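Local coordinates for protein citrate synthase (Metallosphaera sedula, PDB 6ABW) that probably condenses acetyl-CoA with oxaloacetate and water to give citrate and free CoA, the entry step of the tricarboxylic acid cycle, at residues E179-A184 against K288-R293. Sequence-based numbering, arbitrary orientation.
Sequences EEEVKA and KVISER
Ile290, near the C-terminal end of helix 278-292, and Arg293, in the loop that follows, pack against Glu180, Glu181 and Ala184 in the first turns of helix 179-191, joining two helices of the predominantly alpha-helical citrate synthase fold at a point away from the acetyl-CoA pocket. The segment axes come within 9.6 Å and run at 134° to each other, closer to antiparallel than to parallel.

The apolar part centres on Ile290. With chi1 at 59°, CG1 is flanked by both backbone neighbours and CG2 lies anti to the carbonyl carbon, a setting in which the two branches diverge: CD1 meets Ala184 CB at 3.8 Å, while CG2 lies over the backbone of the preceding turn, 3.7 Å from Glu180 O. That oxygen also accepts the helical hydrogen bond from Ala184 N. Ala334 of helix 325-335 also touches Ile290, tying the contact to a third helix. Nearer the surface, Val289 CG1 packs 3.9 Å from Glu180 CG, the two side chains crossing at about a right angle.

The polar part is a salt bridge, with Glu180 OE1 2.6 Å from Arg293 NH2; NH1 makes a weak hydrogen bond to Thr178 OG1. The carboxylate approaches the edge of the guanidinium, but their planes are 82° apart, and a single oxygen makes the bridge rather than a two-pronged pairing; Arg293 is poorly ordered, so the detail is approximate. A glutamine here, lacking the negative charge of Glu180, would probably leave the Arg293 guanidinium without its salt-bridge mate and more loosely held. Glu181 directs its carboxylate elsewhere, OE1 accepting a hydrogen bond from Thr178 N and forming a salt bridge with Arg175. Its aliphatic part still borders the contact, with CG 4.3 Å from Ile290 CG2.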
loop_
_atom_site.group_PDB
_atom_site.type_symbol
_atom_site.label_atom_id
_atom_site.label_comp_id
_atom_site.label_asym_id
_atom_site.label_seq_id
_atom_site.Cartn_x
_atom_site.Cartn_y
_atom_site.Cartn_z
ATOM N N GLU A 179 31.911 -15.260 -11.398
ATOM C CA GLU A 179 31.243 -16.226 -10.548
ATOM C C GLU A 179 31.157 -15.763 -9.097
ATOM O O GLU A 179 30.191 -16.087 -8.414
ATOM C CB GLU A 179 31.888 -17.634 -10.578
ATOM C CG GLU A 179 31.332 -18.421 -11.742
ATOM C CD GLU A 179 29.823 -18.686 -11.616
ATOM O OE1 GLU A 179 29.003 -18.049 -12.332
ATOM O OE2 GLU A 179 29.445 -19.525 -10.768
ATOM N N GLU A 180 32.187 -15.049 -8.641
ATOM C CA GLU A 180 32.212 -14.596 -7.240
ATOM C C GLU A 180 31.102 -13.511 -7.016
ATOM O O GLU A 180 30.422 -13.548 -5.980
ATOM C CB GLU A 180 33.570 -14.063 -6.885
ATOM C CG GLU A 180 34.662 -15.156 -6.830
ATOM C CD GLU A 180 35.242 -15.583 -8.211
ATOM O OE1 GLU A 180 35.025 -14.910 -9.292
ATOM O OE2 GLU A 180 35.940 -16.632 -8.210
ATOM N N GLU A 181 30.911 -12.681 -8.016
ATOM C CA GLU A 181 29.869 -11.645 -7.990
ATOM C C GLU A 181 28.487 -12.294 -7.992
ATOM O O GLU A 181 27.600 -11.889 -7.213
ATOM C CB GLU A 181 30.011 -10.646 -9.108
ATOM C CG GLU A 181 31.184 -9.713 -9.021
ATOM C CD GLU A 181 31.318 -8.841 -10.303
ATOM O OE1 GLU A 181 31.296 -9.310 -11.452
ATOM O OE2 GLU A 181 31.334 -7.628 -10.177
ATOM N N VAL A 182 28.279 -13.313 -8.823
ATOM C CA VAL A 182 27.073 -14.014 -8.845
ATOM C C VAL A 182 26.770 -14.645 -7.507
ATOM O O VAL A 182 25.638 -14.561 -7.025
ATOM C CB VAL A 182 26.995 -15.096 -9.953
ATOM C CG1 VAL A 182 25.751 -15.912 -9.831
ATOM C CG2 VAL A 182 27.108 -14.390 -11.289
ATOM N N LYS A 183 27.758 -15.296 -6.927
ATOM C CA LYS A 183 27.516 -16.020 -5.712
ATOM C C LYS A 183 27.141 -14.992 -4.567
ATOM O O LYS A 183 26.305 -15.294 -3.651
ATOM C CB LYS A 183 28.743 -16.848 -5.362
ATOM C CG LYS A 183 28.625 -17.550 -4.016
ATOM C CD LYS A 183 27.599 -18.678 -3.944
ATOM C CE LYS A 183 27.589 -19.441 -2.600
ATOM N NZ LYS A 183 26.459 -20.401 -2.600
ATOM N N ALA A 184 27.777 -13.860 -4.567
ATOM C CA ALA A 184 27.526 -12.815 -3.510
ATOM C C ALA A 184 26.087 -12.310 -3.637
ATOM O O ALA A 184 25.407 -12.072 -2.671
ATOM C CB ALA A 184 28.516 -11.664 -3.634
ATOM N N LYS A 288 34.267 -9.634 1.569
ATOM C CA LYS A 288 35.726 -9.789 1.509
ATOM C C LYS A 288 36.219 -10.183 0.114
ATOM O O LYS A 288 36.949 -9.478 -0.539
ATOM C CB LYS A 288 36.146 -10.844 2.526
ATOM C CG LYS A 288 37.653 -11.079 2.491
ATOM C CD LYS A 288 38.215 -11.405 3.855
ATOM C CE LYS A 288 39.736 -11.306 3.756
ATOM N NZ LYS A 288 40.307 -11.661 5.074
ATOM N N VAL A 289 35.679 -11.247 -0.404
ATOM C CA VAL A 289 35.995 -11.682 -1.758
ATOM C C VAL A 289 35.860 -10.632 -2.872
ATOM O O VAL A 289 36.818 -10.264 -3.581
ATOM C CB VAL A 289 35.047 -12.860 -2.108
ATOM C CG1 VAL A 289 35.479 -13.500 -3.427
ATOM C CG2 VAL A 289 34.956 -13.855 -0.946
ATOM N N ILE A 290 34.649 -10.108 -3.034
ATOM C CA ILE A 290 34.400 -9.235 -4.158
ATOM C C ILE A 290 34.888 -7.802 -3.954
ATOM O O ILE A 290 35.048 -7.063 -4.930
ATOM C CB ILE A 290 32.891 -9.232 -4.568
ATOM C CG1 ILE A 290 32.007 -8.786 -3.408
ATOM C CG2 ILE A 290 32.476 -10.623 -5.017
ATOM C CD1 ILE A 290 30.600 -8.503 -3.837
ATOM N N SER A 291 35.122 -7.389 -2.699
ATOM C CA SER A 291 35.611 -6.024 -2.456
ATOM C C SER A 291 37.040 -5.790 -2.886
ATOM O O SER A 291 37.407 -4.644 -3.199
ATOM C CB SER A 291 35.497 -5.676 -0.987
ATOM O OG SER A 291 34.095 -5.524 -0.725
ATOM N N GLU A 292 37.823 -6.857 -2.861
ATOM C CA GLU A 292 39.276 -6.742 -3.049
ATOM C C GLU A 292 39.606 -6.315 -4.465
ATOM O O GLU A 292 40.527 -5.546 -4.669
ATOM C CB GLU A 292 39.993 -8.051 -2.670
ATOM C CG GLU A 292 39.862 -8.503 -1.189
ATOM C CD GLU A 292 39.751 -7.383 -0.112
ATOM O OE1 GLU A 292 40.797 -6.798 0.245
ATOM O OE2 GLU A 292 38.642 -7.095 0.426
ATOM N N ARG A 293 38.791 -6.751 -5.415
ATOM C CA ARG A 293 38.999 -6.461 -6.830
ATOM C C ARG A 293 38.625 -5.040 -7.329
ATOM O O ARG A 293 38.682 -4.788 -8.537
ATOM C CB ARG A 293 38.208 -7.475 -7.676
ATOM C CG ARG A 293 38.510 -8.960 -7.450
ATOM C CD ARG A 293 38.441 -9.717 -8.780
ATOM N NE ARG A 293 37.810 -11.043 -8.737
ATOM C CZ ARG A 293 36.494 -11.312 -8.807
ATOM N NH1 ARG A 293 35.553 -10.357 -8.877
ATOM N NH2 ARG A 293 36.112 -12.580 -8.789
#